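PDB 3LHI: putative 6-phosphogluconolactonase from Neisseria gonorrhoeae, which probably hydrolyses 6-phosphogluconolactone to 6-phosphogluconate, the second step in the oxidative stage of the pentose phosphate pathway. Local coordinates for residues L38-G43 and G83-Y88; T66-R71 and H140-F145. One frame throughout, in Å; residues are numbered along the deposited sequence.

Interaction 1: residues L38-G43 and G83-Y88. With EDO (1,2-ethanediol), chain C.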
loop_
_atom_site.group_PDB
_atom_site.type_symbol
_atom_site.label_atom_id
_atom_site.label_comp_id
_atom_site.label_asym_id
_atom_site.label_seq_id
_atom_site.Cartn_x
_atom_site.Cartn_y
_atom_site.Cartn_z
ATOM N N LEU A 38 6.684 6.317 -4.042
ATOM C CA LEU A 38 5.505 6.219 -3.188
ATOM C C LEU A 38 4.733 4.931 -3.566
ATOM O O LEU A 38 4.433 4.707 -4.767
ATOM C CB LEU A 38 4.591 7.407 -3.538
ATOM C CG LEU A 38 3.181 7.420 -2.930
ATOM C CD1 LEU A 38 3.291 7.593 -1.404
ATOM C CD2 LEU A 38 2.286 8.489 -3.530
ATOM N N ALA A 39 4.394 4.109 -2.573
ATOM C CA ALA A 39 3.531 2.946 -2.789
ATOM C C ALA A 39 2.229 3.220 -2.027
ATOM O O ALA A 39 2.240 3.602 -0.859
ATOM C CB ALA A 39 4.215 1.639 -2.286
ATOM N N VAL A 40 1.096 3.022 -2.716
ATOM C CA VAL A 40 -0.218 3.212 -2.125
ATOM C C VAL A 40 -1.030 1.915 -2.164
ATOM O O VAL A 40 -0.780 1.023 -2.966
ATOM C CB VAL A 40 -1.001 4.349 -2.854
ATOM C CG1 VAL A 40 -0.195 5.677 -2.781
ATOM C CG2 VAL A 40 -1.315 3.980 -4.317
ATOM N N SER A 41 -2.033 1.900 -1.290
ATOM C CA SER A 41 -2.987 0.803 -1.211
ATOM C C SER A 41 -4.310 1.204 -1.866
ATOM O O SER A 41 -4.623 2.397 -1.976
ATOM C CB SER A 41 -3.170 0.371 0.241
ATOM O OG SER A 41 -1.944 -0.107 0.785
ATOM N N GLY A 42 -5.121 0.205 -2.216
ATOM C CA GLY A 42 -6.377 0.436 -2.900
ATOM C C GLY A 42 -7.559 0.375 -1.985
ATOM O O GLY A 42 -7.503 0.697 -0.809
ATOM N N GLY A 43 -8.721 0.023 -2.551
ATOM C CA GLY A 43 -9.977 0.199 -1.853
ATOM C C GLY A 43 -10.516 1.611 -1.881
ATOM O O GLY A 43 -9.890 2.528 -2.459
ATOM N N GLY A 83 -6.289 0.619 -12.005
ATOM C CA GLY A 83 -7.374 1.467 -12.497
ATOM C C GLY A 83 -7.848 2.489 -11.474
ATOM O O GLY A 83 -8.120 3.637 -11.798
ATOM N N LEU A 84 -7.934 2.048 -10.226
ATOM C CA LEU A 84 -8.294 2.910 -9.094
ATOM C C LEU A 84 -7.387 4.107 -9.058
ATOM O O LEU A 84 -7.877 5.237 -9.106
ATOM C CB LEU A 84 -8.197 2.160 -7.753
ATOM C CG LEU A 84 -8.448 3.009 -6.521
ATOM C CD1 LEU A 84 -9.972 3.146 -6.326
ATOM C CD2 LEU A 84 -7.682 2.351 -5.313
ATOM N N VAL A 85 -6.072 3.842 -8.957
ATOM C CA VAL A 85 -5.072 4.859 -8.816
ATOM C C VAL A 85 -5.056 5.805 -10.038
ATOM O O VAL A 85 -4.897 7.031 -9.890
ATOM C CB VAL A 85 -3.703 4.236 -8.509
ATOM C CG1 VAL A 85 -2.576 5.251 -8.587
ATOM C CG2 VAL A 85 -3.749 3.582 -7.121
ATOM N N ARG A 86 -5.252 5.270 -11.226
ATOM C CA ARG A 86 -5.340 6.100 -12.407
ATOM C C ARG A 86 -6.549 7.037 -12.321
ATOM O O ARG A 86 -6.439 8.191 -12.710
ATOM C CB ARG A 86 -5.370 5.253 -13.652
ATOM C CG ARG A 86 -3.972 4.752 -13.990
ATOM C CD ARG A 86 -3.999 3.687 -15.095
ATOM N NE ARG A 86 -2.644 3.352 -15.500
ATOM C CZ ARG A 86 -2.326 2.332 -16.278
ATOM N NH1 ARG A 86 -3.235 1.493 -16.667
ATOM N NH2 ARG A 86 -1.056 2.171 -16.666
ATOM N N GLU A 87 -7.658 6.557 -11.793
ATOM C CA GLU A 87 -8.888 7.368 -11.731
ATOM C C GLU A 87 -8.704 8.490 -10.703
ATOM O O GLU A 87 -9.130 9.616 -10.956
ATOM C CB GLU A 87 -10.092 6.512 -11.375
ATOM C CG GLU A 87 -11.402 7.307 -11.236
ATOM C CD GLU A 87 -12.668 6.498 -11.209
ATOM O OE1 GLU A 87 -12.622 5.252 -11.097
ATOM O OE2 GLU A 87 -13.732 7.137 -11.331
ATOM N N TYR A 88 -8.142 8.196 -9.536
ATOM C CA TYR A 88 -8.221 9.116 -8.427
ATOM C C TYR A 88 -6.955 9.801 -8.012
ATOM O O TYR A 88 -7.019 10.809 -7.334
ATOM C CB TYR A 88 -8.871 8.416 -7.239
ATOM C CG TYR A 88 -10.302 7.921 -7.423
ATOM C CD1 TYR A 88 -11.370 8.800 -7.418
ATOM C CD2 TYR A 88 -10.576 6.562 -7.530
ATOM C CE1 TYR A 88 -12.645 8.347 -7.506
ATOM C CE2 TYR A 88 -11.868 6.115 -7.618
ATOM C CZ TYR A 88 -12.889 7.021 -7.552
ATOM O OH TYR A 88 -14.195 6.510 -7.589
HETATM C C1 EDO C . -12.035 0.894 -11.509
HETATM O O1 EDO C . -13.289 0.655 -10.797
HETATM C C2 EDO C . -11.519 2.345 -11.480
HETATM O O2 EDO C . -11.550 2.950 -10.169
#
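Leu84 and Val85, neighbours on one turn of helix 81-88, reach the end of strand 36-40 and the loop through Gly42 and Gly43 that follows it. In one of the two conformers modelled for Leu84, methyl CD2 lies against the backbone of Gly42, 3.3 Å from its CA, helped by the absence of a side chain there. The same CD2 is then 3.6 Å from the carbonyl O of Gly43, with CD1 somewhat farther off, so the leucine fork borders this oxygen, which is buried and has no partner in the model. Deeper in, Val40 and Val85 meet by single methyl groups, CG2 to CG2 at 3.7 Å, the two side chains crossing at a slant. With CG1 of Val40 anti to the carbonyl carbon (chi1 -58°), its CG2 falls between backbone N and carbonyl carbon, where it meets Val85. Strand, loop and helix belong to the Rossmann-like core of the glucosamine-6-phosphate isomerase family, with the helix packed on one side of its parallel strands. Helix 47-54 adjoins the contact, Phe50 touching Val40 and Ile47 touching Leu84. At the outer surface of helix 81-88, an ethanediol molecule, probably from the crystallisation liquor, donates its O2 hydroxyl to Glu87 OE1 (2.7 Å) and also bonds Ala78 O.

Interaction 2: residues T66-R71 and H140-F145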
loop_
_atom_site.group_PDB
_atom_site.type_symbol
_atom_site.label_atom_id
_atom_site.label_comp_id
_atom_site.label_asym_id
_atom_site.label_seq_id
_atom_site.Cartn_x
_atom_site.Cartn_y
_atom_site.Cartn_z
ATOM N N THR A 66 3.563 3.547 -7.219
ATOM C CA THR A 66 3.222 2.163 -7.413
ATOM C C THR A 66 2.243 1.733 -6.321
ATOM O O THR A 66 1.722 2.541 -5.557
ATOM C CB THR A 66 4.504 1.312 -7.374
ATOM O OG1 THR A 66 4.242 0.010 -7.956
ATOM C CG2 THR A 66 5.128 1.155 -5.959
ATOM N N LEU A 67 1.976 0.436 -6.302
ATOM C CA LEU A 67 1.040 -0.179 -5.382
ATOM C C LEU A 67 1.666 -1.040 -4.324
ATOM O O LEU A 67 2.660 -1.718 -4.604
ATOM C CB LEU A 67 0.088 -1.077 -6.186
ATOM C CG LEU A 67 -0.736 -0.412 -7.245
ATOM C CD1 LEU A 67 -1.442 -1.416 -8.165
ATOM C CD2 LEU A 67 -1.728 0.498 -6.589
ATOM N N ALA A 68 1.052 -1.078 -3.162
ATOM C CA ALA A 68 1.454 -2.017 -2.099
ATOM C C ALA A 68 1.013 -3.439 -2.458
ATOM O O ALA A 68 1.619 -4.410 -1.977
ATOM C CB ALA A 68 0.805 -1.616 -0.781
ATOM N N ASP A 69 -0.042 -3.560 -3.269
ATOM C CA ASP A 69 -0.611 -4.831 -3.637
ATOM C C ASP A 69 -1.541 -4.614 -4.813
ATOM O O ASP A 69 -2.040 -3.502 -5.016
ATOM C CB ASP A 69 -1.321 -5.567 -2.482
ATOM C CG ASP A 69 -2.568 -4.886 -2.019
ATOM O OD1 ASP A 69 -2.506 -3.706 -1.668
ATOM O OD2 ASP A 69 -3.625 -5.551 -1.951
ATOM N N GLU A 70 -1.761 -5.678 -5.587
ATOM C CA GLU A 70 -2.620 -5.594 -6.764
ATOM C C GLU A 70 -3.356 -6.886 -6.946
ATOM O O GLU A 70 -2.873 -7.974 -6.618
ATOM C CB GLU A 70 -1.805 -5.209 -7.990
ATOM C CG GLU A 70 -2.528 -5.125 -9.329
ATOM C CD GLU A 70 -3.692 -4.144 -9.409
ATOM O OE1 GLU A 70 -4.629 -4.278 -8.619
ATOM O OE2 GLU A 70 -3.653 -3.268 -10.270
ATOM N N ARG A 71 -4.580 -6.772 -7.466
ATOM C CA ARG A 71 -5.376 -7.903 -7.920
ATOM C C ARG A 71 -4.901 -8.290 -9.281
ATOM O O ARG A 71 -4.688 -7.427 -10.165
ATOM C CB ARG A 71 -6.864 -7.502 -7.941
ATOM C CG ARG A 71 -7.516 -7.205 -6.618
ATOM C CD ARG A 71 -7.110 -5.897 -5.979
ATOM N NE ARG A 71 -7.826 -5.684 -4.744
ATOM C CZ ARG A 71 -9.102 -5.300 -4.668
ATOM N NH1 ARG A 71 -9.779 -4.966 -5.753
ATOM N NH2 ARG A 71 -9.634 -5.168 -3.468
ATOM N N HIS A 140 -5.823 -7.952 7.822
ATOM C CA HIS A 140 -4.812 -8.058 6.783
ATOM C C HIS A 140 -4.351 -6.683 6.346
ATOM O O HIS A 140 -5.051 -5.700 6.531
ATOM C CB HIS A 140 -5.284 -8.878 5.575
ATOM C CG HIS A 140 -5.947 -8.094 4.497
ATOM N ND1 HIS A 140 -7.279 -7.743 4.524
ATOM C CD2 HIS A 140 -5.441 -7.594 3.342
ATOM C CE1 HIS A 140 -7.566 -7.082 3.410
ATOM N NE2 HIS A 140 -6.460 -6.958 2.688
ATOM N N THR A 141 -3.168 -6.652 5.763
ATOM C CA THR A 141 -2.635 -5.445 5.143
ATOM C C THR A 141 -1.965 -5.830 3.838
ATOM O O THR A 141 -1.656 -6.991 3.628
ATOM C CB THR A 141 -1.703 -4.693 6.079
ATOM O OG1 THR A 141 -1.464 -3.370 5.611
ATOM C CG2 THR A 141 -0.367 -5.398 6.328
ATOM N N ALA A 142 -1.729 -4.849 2.950
ATOM C CA ALA A 142 -1.360 -5.175 1.578
ATOM C C ALA A 142 -2.239 -6.335 1.103
ATOM O O ALA A 142 -3.451 -6.231 1.289
ATOM C CB ALA A 142 0.160 -5.383 1.476
ATOM N N SER A 143 -1.687 -7.356 0.458
ATOM C CA SER A 143 -2.444 -8.567 0.232
ATOM C C SER A 143 -1.771 -9.701 1.018
ATOM O O SER A 143 -1.769 -10.860 0.568
ATOM C CB SER A 143 -2.638 -8.881 -1.249
ATOM O OG SER A 143 -3.724 -8.141 -1.822
ATOM N N ILE A 144 -1.335 -9.401 2.241
ATOM C CA ILE A 144 -0.857 -10.425 3.165
ATOM C C ILE A 144 -2.064 -10.867 4.008
ATOM O O ILE A 144 -2.389 -10.294 5.032
ATOM C CB ILE A 144 0.285 -9.921 4.034
ATOM C CG1 ILE A 144 1.398 -9.374 3.158
ATOM C CG2 ILE A 144 0.765 -11.062 4.943
ATOM C CD1 ILE A 144 2.543 -8.657 3.964
ATOM N N PHE A 145 -2.773 -11.829 3.459
ATOM C CA PHE A 145 -3.997 -12.342 4.036
ATOM C C PHE A 145 -3.700 -13.539 4.979
ATOM O O PHE A 145 -2.859 -14.374 4.651
ATOM C CB PHE A 145 -4.932 -12.831 2.937
ATOM C CG PHE A 145 -5.677 -11.726 2.216
ATOM C CD1 PHE A 145 -6.892 -11.317 2.681
ATOM C CD2 PHE A 145 -5.152 -11.122 1.066
ATOM C CE1 PHE A 145 -7.593 -10.293 2.009
ATOM C CE2 PHE A 145 -5.817 -10.112 0.418
ATOM C CZ PHE A 145 -7.057 -9.692 0.890
#
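The break in strand 63-71 at Ala68 meets the long loop between strand 130-133 and helix 151-155 here, a strand-loop junction within the Rossmann-like fold of the glucosamine-6-phosphate isomerase/6-phosphogluconolactonase family, and the contact is held by one short hydrogen bond between Asp69 and Ser143. Ser143 OG donates to Asp69 OD2 at 2.6 Å, reaching the oxygen on its anti side and 19° out of the carboxylate plane. Asp69 turns its CG between its own backbone N and carbonyl carbon (chi1 68°), which lays the carboxylate along the Ala142-Ser143 backbone: CG is 3.5 Å from Ala142 C, and OD1 is 3.7 Å from Ala142 CA. OD2 also comes within 3.3 Å of Ala142 O; both are acceptors, so this approach is not a bond. Beside the carboxylate, the methyl of Ala142 rests near Ala68, with CB to CB at 4.4 Å and the carbonyl O of Ala68 closer still. Within the loop, the rings of His140 and Phe145 overlap: Phe145 CE1 lies 3.4 Å above the imidazole plane, over its centre, and Ala142 O lies in plane at the imidazole edge. Second-shell bonds fix the serine, its OG to Arg175 NH1 and its N to Ser177 OG, while Asn81 ND2 binds Asp69 O. The loop thus lies against strand 175-178, the antiparallel neighbour of strand 63-71; strand 63-71 in turn faces helix 81-88 through Leu67, which packs on Asn81, Thr82 and Val85.

In the fold
The two contacts have centres about 11 Å apart and share one mixed sheet, in which strands 36-40 and 63-71 are parallel neighbours. Their segments alternate along the chain: 38-43, then 66-71, 83-88 and 140-145. Strand 63-71 leads into helix 81-88, and interaction 1 packs this helix on the neighbouring strand 36-40 and the loop after it, while interaction 2 ties the region of the break in strand 63-71 to a distant loop. They join directly through Leu38 O to Thr66 N and Val40 O to Ala68 N, both 2.8 Å and probable hydrogen bonds, and through Val85 packing on Leu67. Both contacts are thereby anchored on adjacent strands of the same family fold.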